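Local coordinates for 5-formyl-3-hydroxy-2-methylpyridine 4-carboxylate 5-dehydrogenase (Mesorhizobium japonicum MAFF 303099, PDB 4OM8), which oxidises the vitamin B6 breakdown product 5-formyl-3-hydroxy-2-methylpyridine-4-carboxylate with NAD(+) and can also reduce it with NADH, acting as a homodimer, at residues A300-R303 / I304-R308; R165-I168 / R169-G172; P260-L263 / E264-A268. One frame throughout, in Å; residues are numbered along the deposited sequence. Where two conformers were deposited one is given.

Interaction 1. Residues A300-R303 / I304-R308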
ATOM      1  N   ALA A 300     -14.986   3.301  -6.190  1.00  9.25           N
ATOM      2  CA  ALA A 300     -14.564   3.936  -7.443  1.00 11.32           C
ATOM      3  C   ALA A 300     -13.162   3.481  -7.860  1.00  9.88           C
ATOM      4  O   ALA A 300     -12.901   3.224  -9.043  1.00 12.31           O
ATOM      5  CB  ALA A 300     -14.616   5.445  -7.313  1.00 12.62           C
ATOM      6  N   VAL A 301     -12.265   3.388  -6.886  1.00 10.04           N
ATOM      7  CA  VAL A 301     -10.895   2.975  -7.157  1.00  9.96           C
ATOM      8  C   VAL A 301     -10.858   1.526  -7.642  1.00 11.22           C
ATOM      9  O   VAL A 301     -10.151   1.191  -8.590  1.00 11.87           O
ATOM     10  CB  VAL A 301     -10.014   3.142  -5.900  1.00  9.79           C
ATOM     11  CG1 VAL A 301      -8.687   2.392  -6.060  1.00 12.19           C
ATOM     12  CG2 VAL A 301      -9.782   4.627  -5.618  1.00 11.66           C
ATOM     13  N   ARG A 302     -11.645   0.659  -7.009  1.00 11.72           N
ATOM     14  CA  ARG A 302     -11.632  -0.741  -7.406  1.00 10.35           C
ATOM     15  C   ARG A 302     -12.007  -0.913  -8.876  1.00 13.18           C
ATOM     16  O   ARG A 302     -11.373  -1.691  -9.595  1.00 13.72           O
ATOM     17  CB  ARG A 302     -12.571  -1.568  -6.521  1.00 10.22           C
ATOM     18  CG  ARG A 302     -12.868  -2.920  -7.135  1.00 12.59           C
ATOM     19  CD  ARG A 302     -13.512  -3.905  -6.180  1.00 10.95           C
ATOM     20  NE  ARG A 302     -13.950  -5.069  -6.944  1.00 15.12           N
ATOM     21  CZ  ARG A 302     -14.665  -6.080  -6.458  1.00 16.15           C
ATOM     22  NH1 ARG A 302     -15.041  -6.097  -5.185  1.00 12.07           N
ATOM     23  NH2 ARG A 302     -15.007  -7.072  -7.265  1.00 16.83           N
ATOM     24  N   ARG A 303     -13.015  -0.175  -9.336  1.00 11.07           N
ATOM     25  CA  ARG A 303     -13.434  -0.310 -10.723  0.58 12.62           C
ATOM     26  C   ARG A 303     -12.303   0.080 -11.667  1.00 12.76           C
ATOM     27  O   ARG A 303     -12.096  -0.571 -12.690  1.00 14.77           O
ATOM     28  CB  ARG A 303     -14.690   0.514 -10.981  0.58 15.61           C
ATOM     29  CG  ARG A 303     -15.855   0.017 -10.143  0.58 15.54           C
ATOM     30  CD  ARG A 303     -17.171   0.411 -10.746  0.58 20.01           C
ATOM     31  NE  ARG A 303     -17.251   1.844 -10.985  0.58 18.50           N
ATOM     32  CZ  ARG A 303     -18.264   2.432 -11.608  0.58 19.28           C
ATOM     33  NH1 ARG A 303     -19.276   1.704 -12.052  0.58 23.09           N
ATOM     34  NH2 ARG A 303     -18.270   3.745 -11.784  0.58 15.40           N
ATOM     35  N   ILE A 304     -11.550   1.118 -11.319  1.00 13.58           N
ATOM     36  CA  ILE A 304     -10.393   1.480 -12.135  1.00 11.29           C
ATOM     37  C   ILE A 304      -9.320   0.382 -12.137  1.00 12.14           C
ATOM     38  O   ILE A 304      -8.758   0.048 -13.175  1.00 15.53           O
ATOM     39  CB  ILE A 304      -9.752   2.793 -11.657  1.00 10.34           C
ATOM     40  CG1 ILE A 304     -10.770   3.932 -11.711  1.00 15.40           C
ATOM     41  CG2 ILE A 304      -8.488   3.081 -12.470  1.00 12.68           C
ATOM     42  CD1 ILE A 304     -11.383   4.092 -13.046  1.00 18.96           C
ATOM     43  N   LEU A 305      -9.051  -0.184 -10.967  1.00 11.42           N
ATOM     44  CA  LEU A 305      -7.996  -1.184 -10.838  1.00 12.06           C
ATOM     45  C   LEU A 305      -8.335  -2.445 -11.613  1.00 13.46           C
ATOM     46  O   LEU A 305      -7.436  -3.173 -12.062  1.00 15.88           O
ATOM     47  CB  LEU A 305      -7.757  -1.518  -9.366  1.00 12.80           C
ATOM     48  CG  LEU A 305      -7.138  -0.422  -8.505  1.00 10.98           C
ATOM     49  CD1 LEU A 305      -7.000  -0.882  -7.079  1.00 14.30           C
ATOM     50  CD2 LEU A 305      -5.785   0.016  -9.052  1.00 14.18           C
ATOM     51  N   GLU A 306      -9.635  -2.687 -11.770  1.00 15.36           N
ATOM     52  CA  GLU A 306     -10.139  -3.833 -12.523  1.00 18.88           C
ATOM     53  C   GLU A 306     -10.148  -3.607 -14.025  1.00 19.38           C
ATOM     54  O   GLU A 306     -10.501  -4.509 -14.789  1.00 26.78           O
ATOM     55  CB  GLU A 306     -11.550  -4.174 -12.064  1.00 22.83           C
ATOM     56  CG  GLU A 306     -11.595  -4.720 -10.684  1.00 19.16           C
ATOM     57  CD  GLU A 306     -13.015  -4.945 -10.198  1.00 18.85           C
ATOM     58  OE1 GLU A 306     -13.953  -4.253 -10.674  1.00 22.40           O
ATOM     59  OE2 GLU A 306     -13.182  -5.809  -9.330  1.00 21.17           O
ATOM     60  N   GLY A 307      -9.798  -2.396 -14.444  1.00 17.88           N
ATOM     61  CA  GLY A 307      -9.689  -2.073 -15.856  1.00 17.61           C
ATOM     62  C   GLY A 307     -10.915  -1.417 -16.459  1.00 20.96           C
ATOM     63  O   GLY A 307     -11.011  -1.284 -17.682  1.00 24.68           O
ATOM     64  N   ARG A 308     -11.856  -1.008 -15.614  1.00 18.89           N
ATOM     65  CA  ARG A 308     -13.109  -0.453 -16.118  1.00 20.37           C
ATOM     66  C   ARG A 308     -12.881   0.888 -16.789  1.00 18.72           C
ATOM     67  O   ARG A 308     -12.094   1.710 -16.319  1.00 19.51           O
ATOM     68  CB  ARG A 308     -14.139  -0.297 -15.000  1.00 21.21           C
ATOM     69  CG  ARG A 308     -15.502   0.136 -15.503  1.00 23.39           C
ATOM     70  CD  ARG A 308     -16.439   0.468 -14.363  1.00 25.08           C
ATOM     71  NE  ARG A 308     -17.828   0.519 -14.808  1.00 29.77           N
ATOM     72  CZ  ARG A 308     -18.472   1.642 -15.117  1.00 34.08           C
ATOM     73  NH1 ARG A 308     -17.849   2.813 -15.042  1.00 23.15           N
ATOM     74  NH2 ARG A 308     -19.741   1.593 -15.508  1.00 28.50           N
TER

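Interaction 2. Residues R165-I168 / R169-G172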
ATOM      1  N   ARG A 165     -10.652 -22.420  -3.177  1.00 12.58           N
ATOM      2  CA  ARG A 165     -10.044 -21.578  -4.218  1.00 10.61           C
ATOM      3  C   ARG A 165     -10.974 -21.483  -5.415  1.00 12.21           C
ATOM      4  O   ARG A 165     -11.233 -20.406  -5.927  1.00 10.98           O
ATOM      5  CB  ARG A 165      -8.689 -22.136  -4.662  1.00 13.56           C
ATOM      6  CG  ARG A 165      -8.119 -21.462  -5.910  1.00 13.45           C
ATOM      7  CD  ARG A 165      -6.743 -22.005  -6.273  1.00 15.57           C
ATOM      8  NE  ARG A 165      -6.226 -21.382  -7.496  1.00 18.66           N
ATOM      9  CZ  ARG A 165      -6.474 -21.825  -8.728  1.00 19.93           C
ATOM     10  NH1 ARG A 165      -7.219 -22.909  -8.921  1.00 19.77           N
ATOM     11  NH2 ARG A 165      -5.959 -21.192  -9.778  1.00 23.72           N
ATOM     12  N   ASP A 166     -11.490 -22.635  -5.831  1.00 11.61           N
ATOM     13  CA  ASP A 166     -12.368 -22.721  -6.995  1.00 12.47           C
ATOM     14  C   ASP A 166     -13.690 -21.987  -6.786  1.00 12.11           C
ATOM     15  O   ASP A 166     -14.168 -21.292  -7.677  1.00 12.53           O
ATOM     16  CB  ASP A 166     -12.635 -24.194  -7.329  1.00 11.38           C
ATOM     17  CG  ASP A 166     -13.404 -24.361  -8.608  1.00 14.07           C
ATOM     18  OD1 ASP A 166     -12.926 -23.866  -9.648  1.00 14.62           O
ATOM     19  OD2 ASP A 166     -14.484 -24.987  -8.561  1.00 16.27           O
ATOM     20  N   LEU A 167     -14.271 -22.132  -5.597  1.00 11.95           N
ATOM     21  CA  LEU A 167     -15.513 -21.432  -5.273  1.00 11.87           C
ATOM     22  C   LEU A 167     -15.336 -19.922  -5.408  1.00 12.52           C
ATOM     23  O   LEU A 167     -16.153 -19.227  -6.003  1.00 11.25           O
ATOM     24  CB  LEU A 167     -15.964 -21.785  -3.849  1.00 11.65           C
ATOM     25  CG  LEU A 167     -17.164 -20.994  -3.327  1.00 13.33           C
ATOM     26  CD1 LEU A 167     -18.436 -21.351  -4.121  0.93 13.81           C
ATOM     27  CD2 LEU A 167     -17.370 -21.193  -1.824  1.00 16.22           C
ATOM     28  N   ILE A 168     -14.243 -19.428  -4.847  1.00 10.68           N
ATOM     29  CA  ILE A 168     -13.941 -18.006  -4.870  1.00  9.32           C
ATOM     30  C   ILE A 168     -13.784 -17.509  -6.305  1.00 10.18           C
ATOM     31  O   ILE A 168     -14.376 -16.493  -6.678  1.00 11.83           O
ATOM     32  CB  ILE A 168     -12.668 -17.723  -4.026  1.00 10.25           C
ATOM     33  CG1 ILE A 168     -12.953 -18.024  -2.545  1.00 12.56           C
ATOM     34  CG2 ILE A 168     -12.224 -16.272  -4.175  1.00 12.50           C
ATOM     35  CD1 ILE A 168     -11.700 -18.110  -1.666  1.00 10.43           C
ATOM     36  N   ARG A 169     -12.998 -18.219  -7.113  1.00 11.31           N
ATOM     37  CA  ARG A 169     -12.841 -17.865  -8.520  0.51 12.97           C
ATOM     38  C   ARG A 169     -14.177 -17.921  -9.275  1.00 11.31           C
ATOM     39  O   ARG A 169     -14.473 -17.054 -10.102  1.00 15.30           O
ATOM     40  CB  ARG A 169     -11.817 -18.801  -9.165  0.51 15.77           C
ATOM     41  CG  ARG A 169     -11.254 -18.369 -10.498  0.51 18.43           C
ATOM     42  CD  ARG A 169     -10.263 -19.421 -10.981  0.51 20.85           C
ATOM     43  NE  ARG A 169     -10.529 -20.703 -10.332  0.51 26.47           N
ATOM     44  CZ  ARG A 169      -9.888 -21.836 -10.594  0.51 30.62           C
ATOM     45  NH1 ARG A 169      -8.922 -21.859 -11.505  0.51 32.03           N
ATOM     46  NH2 ARG A 169     -10.212 -22.947  -9.937  0.51 21.69           N
ATOM     47  N   SER A 170     -14.980 -18.940  -8.985  1.00 13.56           N
ATOM     48  CA  SER A 170     -16.237 -19.134  -9.721  1.00 12.66           C
ATOM     49  C   SER A 170     -17.213 -17.977  -9.606  1.00 14.03           C
ATOM     50  O   SER A 170     -18.059 -17.805 -10.476  1.00 17.56           O
ATOM     51  CB  SER A 170     -16.941 -20.412  -9.265  1.00 11.77           C
ATOM     52  OG  SER A 170     -17.608 -20.231  -8.028  1.00 15.59           O
ATOM     53  N   ILE A 171     -17.127 -17.195  -8.537  1.00 12.13           N
ATOM     54  CA  ILE A 171     -18.032 -16.066  -8.393  1.00 11.79           C
ATOM     55  C   ILE A 171     -17.334 -14.735  -8.699  1.00 11.46           C
ATOM     56  O   ILE A 171     -17.888 -13.671  -8.459  1.00 14.24           O
ATOM     57  CB  ILE A 171     -18.673 -16.019  -6.990  1.00 12.48           C
ATOM     58  CG1 ILE A 171     -17.613 -15.840  -5.896  1.00 13.53           C
ATOM     59  CG2 ILE A 171     -19.509 -17.281  -6.735  1.00 12.67           C
ATOM     60  CD1 ILE A 171     -18.217 -15.645  -4.512  1.00 15.80           C
ATOM     61  N   GLY A 172     -16.132 -14.813  -9.262  1.00 14.01           N
ATOM     62  CA  GLY A 172     -15.450 -13.638  -9.766  1.00 13.56           C
ATOM     63  C   GLY A 172     -14.502 -12.965  -8.787  1.00 14.34           C
ATOM     64  O   GLY A 172     -14.072 -11.840  -9.014  1.00 18.80           O
TER
HETATM   65  O   HOH W   1      -7.940 -24.602 -11.329  1.00 24.95           O

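Interaction 3. Residues P260-L263 / E264-A268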
ATOM      1  N   PRO A 260       5.782   1.398  22.448  1.00 10.23           N
ATOM      2  CA  PRO A 260       5.418   2.252  23.585  1.00 11.85           C
ATOM      3  C   PRO A 260       4.261   3.221  23.316  1.00 12.97           C
ATOM      4  O   PRO A 260       3.406   3.393  24.192  1.00 13.08           O
ATOM      5  CB  PRO A 260       6.708   3.022  23.856  1.00 11.92           C
ATOM      6  CG  PRO A 260       7.785   2.050  23.476  1.00 18.17           C
ATOM      7  CD  PRO A 260       7.243   1.271  22.292  1.00 11.52           C
ATOM      8  N   MET A 261       4.227   3.830  22.136  1.00 11.39           N
ATOM      9  CA  MET A 261       3.173   4.780  21.805  0.78 13.70           C
ATOM     10  C   MET A 261       1.811   4.084  21.757  1.00 12.20           C
ATOM     11  O   MET A 261       0.793   4.654  22.145  1.00 12.61           O
ATOM     12  CB  MET A 261       3.471   5.460  20.467  0.78 12.40           C
ATOM     13  CG  MET A 261       2.364   6.367  19.959  0.78 15.18           C
ATOM     14  SD  MET A 261       2.799   7.178  18.397  0.78 17.56           S
ATOM     15  CE  MET A 261       3.085   5.804  17.302  0.78 16.79           C
ATOM     16  N   VAL A 262       1.796   2.843  21.287  1.00 10.97           N
ATOM     17  CA  VAL A 262       0.546   2.088  21.242  1.00 10.09           C
ATOM     18  C   VAL A 262       0.098   1.711  22.664  1.00 10.17           C
ATOM     19  O   VAL A 262      -1.095   1.773  22.973  1.00 12.94           O
ATOM     20  CB  VAL A 262       0.695   0.818  20.358  1.00 11.34           C
ATOM     21  CG1 VAL A 262      -0.516  -0.114  20.472  1.00 12.10           C
ATOM     22  CG2 VAL A 262       0.900   1.220  18.909  1.00 11.70           C
ATOM     23  N   LEU A 263       1.049   1.331  23.523  1.00 10.87           N
ATOM     24  CA  LEU A 263       0.727   1.066  24.929  1.00 10.42           C
ATOM     25  C   LEU A 263       0.186   2.324  25.606  1.00 11.08           C
ATOM     26  O   LEU A 263      -0.755   2.264  26.384  1.00 13.76           O
ATOM     27  CB  LEU A 263       1.961   0.542  25.681  1.00 12.78           C
ATOM     28  CG  LEU A 263       2.405  -0.855  25.253  1.00 14.45           C
ATOM     29  CD1 LEU A 263       3.721  -1.240  25.927  1.00 15.33           C
ATOM     30  CD2 LEU A 263       1.317  -1.889  25.550  1.00 12.91           C
ATOM     31  N   GLU A 264       0.780   3.472  25.295  1.00 11.33           N
ATOM     32  CA  GLU A 264       0.353   4.738  25.882  0.58 12.57           C
ATOM     33  C   GLU A 264      -1.075   5.100  25.472  1.00 13.83           C
ATOM     34  O   GLU A 264      -1.896   5.474  26.312  1.00 15.90           O
ATOM     35  CB  GLU A 264       1.322   5.859  25.486  0.58 14.23           C
ATOM     36  CG  GLU A 264       0.989   7.209  26.100  0.58 17.72           C
ATOM     37  CD  GLU A 264       2.051   8.255  25.829  0.58 23.02           C
ATOM     38  OE1 GLU A 264       2.175   9.194  26.643  0.58 31.62           O
ATOM     39  OE2 GLU A 264       2.754   8.145  24.802  0.58 27.08           O
ATOM     40  N   LYS A 265      -1.373   4.982  24.178  1.00 12.93           N
ATOM     41  CA  LYS A 265      -2.704   5.306  23.677  1.00 14.24           C
ATOM     42  C   LYS A 265      -3.751   4.396  24.293  1.00 13.29           C
ATOM     43  O   LYS A 265      -4.786   4.856  24.783  1.00 13.94           O
ATOM     44  CB  LYS A 265      -2.757   5.194  22.144  1.00 12.99           C
ATOM     45  CG  LYS A 265      -1.919   6.217  21.400  1.00 16.84           C
ATOM     46  CD  LYS A 265      -2.600   7.561  21.307  1.00 19.65           C
ATOM     47  CE  LYS A 265      -1.809   8.501  20.393  1.00 20.71           C
ATOM     48  NZ  LYS A 265      -2.494   9.813  20.257  1.00 20.47           N
ATOM     49  N   THR A 266      -3.483   3.095  24.283  1.00 11.41           N
ATOM     50  CA  THR A 266      -4.482   2.137  24.771  1.00 10.98           C
ATOM     51  C   THR A 266      -4.665   2.261  26.283  1.00 12.11           C
ATOM     52  O   THR A 266      -5.777   2.105  26.792  1.00 13.79           O
ATOM     53  CB  THR A 266      -4.119   0.686  24.411  1.00 11.45           C
ATOM     54  OG1 THR A 266      -2.782   0.399  24.833  1.00 12.56           O
ATOM     55  CG2 THR A 266      -4.253   0.459  22.889  1.00 12.91           C
ATOM     56  N   SER A 267      -3.583   2.571  26.994  1.00 12.71           N
ATOM     57  CA  SER A 267      -3.664   2.752  28.443  1.00 12.53           C
ATOM     58  C   SER A 267      -4.573   3.933  28.761  1.00 13.07           C
ATOM     59  O   SER A 267      -5.304   3.918  29.756  1.00 16.15           O
ATOM     60  CB  SER A 267      -2.275   2.968  29.039  1.00 14.88           C
ATOM     61  OG  SER A 267      -2.342   3.204  30.442  1.00 16.72           O
ATOM     62  N   ALA A 268      -4.541   4.945  27.898  1.00 16.46           N
ATOM     63  CA  ALA A 268      -5.366   6.138  28.079  1.00 14.61           C
ATOM     64  C   ALA A 268      -6.755   5.981  27.455  1.00 16.28           C
ATOM     65  O   ALA A 268      -7.503   6.957  27.358  1.00 18.16           O
ATOM     66  CB  ALA A 268      -4.654   7.365  27.498  1.00 16.96           C
TER

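Interaction 1. Residues A300-R303 / I304-R308
E306 OE2 is gripped twice by the guanidinium of R302, four residues earlier in the chain. The main bond, fairly straight, comes from R302 NE to E306 OE2 at 2.6 Å. A weak second bond runs from R302 NH2 to E306 OE2 at 3.0 Å. The acid sits at the guanidinium edge, but the arginine meets OE2 from above the carboxylate plane. The two flat groups are turned 88° apart, so this is not a coplanar, two-oxygen salt bridge. R302 reaches the acid with CG anti to its backbone N (chi1 164°) and an extended chain. Its NH1 bonds to I144 O, and Y222 of the second subunit packs on the side chain. With an alanine at this position, the E306 carboxylate is likely to be left without its cation, and I144 O without its donor. One turn round, V301 CG1 lies alongside L305 CD1 at 3.8 Å, pointing the same way. L305 also packs on W218 of the second subunit.

Residues 300-308 lie at the C-terminal end of helix 284-305 and finish in a Schellman motif. R308 N bonds to R303 O at 3.0 Å, and G307 N to I304 O at 2.9 Å. G307 has positive phi, where a side chain would jam against the preceding carbonyl O. The turn brings R308 back beside R303. In the R303 conformer described, the guanidinium groups stack with centres 3.6 Å apart and planes 11° apart. R303 was also modelled in a second conformer, so this stack of like charges is tentative. Apolar packing and the R302 side chain meet the second subunit. The E306 carboxylate is held by one sound and one weak bond, and the positive guanidinium probably favours its ionised form.

Interaction 2. Residues R165-I168 / R169-G172
This is a local contact within the last turns of helix 158-170, where S170 and R169 meet residues three and four places back. S170 OG gives its proton to L167 O at 2.7 Å. Its chi1 of 78° turns OG back along the helix to that carbonyl. S170 N bonds to D166 O at 2.8 Å, and R169 N to R165 O at 3.1 Å. The helix is the crossover of a beta-alpha-beta unit between strands 147-151 and 174-178 in the NAD-binding domain. I168 faces these strands, packing on I148, V150 and P175. A Schellman motif ends the helix: G172, with positive phi, bonds through its N to R169 O at 2.9 Å, and L173 N bonds to I168 O. R169 was modelled in two conformers, so its side-chain contacts are tentative. In the one described, NH2 makes a weak salt bridge to D166 OD1 at 2.9 Å, with planes 89° apart. R165 NH1 lies over one face of the R169 guanidinium, planes 63° apart. These donors do not bond each other; a water accepts from NH1 of both. Past the last turn, I171 O receives a bond from R20 NH2.

Interaction 3. Residues P260-L263 / E264-A268
The backbone runs in regular alpha-helical turns, with E264 N bonded to P260 O at 2.8 Å and K265 N to M261 O at 3.0 Å. T266 N to V262 O and S267 N to L263 O continue the same i to i+4 pattern. This is the short helix 260-267 of the C-terminal domain, and the contact is hydrogen bonding and close approach along its own turns. P260 is its first residue. Next to it, M261 N bonds to E203 OE2 at the end of helix 187-203. M261 leaves the backbone away from the next turn, and its side chain packs on V199 and V202 of that helix; two conformers of it were modelled.

Much of the side-chain contact within the helix is made with carbonyl oxygens one turn back. K265 CG lies 3.2 Å from M261 O. The lysine then bends at chi2 (-80°), and NZ bonds to G278 O, so the amino group is satisfied outside the helix. E264 CB rests over P260 O and M261 O. V262 and T266 are buried, and both touch the second subunit, V262 on its Y241 and T266 on its K242. L263 also packs on K242 of that subunit, although it remains largely exposed. T266 has chi1 near +60° (52°), which tucks its hydroxyl against the helix backbone. OG1 thereby comes to 2.9 Å from V262 O and 3.2 Å from L263 O.

How the interactions relate
All three interactions lie within single helices and share main-chain i to i+4 bonds. None holds the same helix as another. All are partly buried. Interaction 2 is the most exposed, with five of its eight touching residues at the surface. R169 and D166 lie there, while R165 is exposed but also touches the sheet of the NAD-binding domain. Interactions 1 and 3 mix exposed residues with buried ones, some at the subunit interface, yet their centres are 38 Å apart. Interactions 1 and 2 carry charged pairs and close in Schellman motifs. Interaction 3 rests on backbone bonds and on side-chain carbons set against carbonyl oxygens, with T266 OG1 close by.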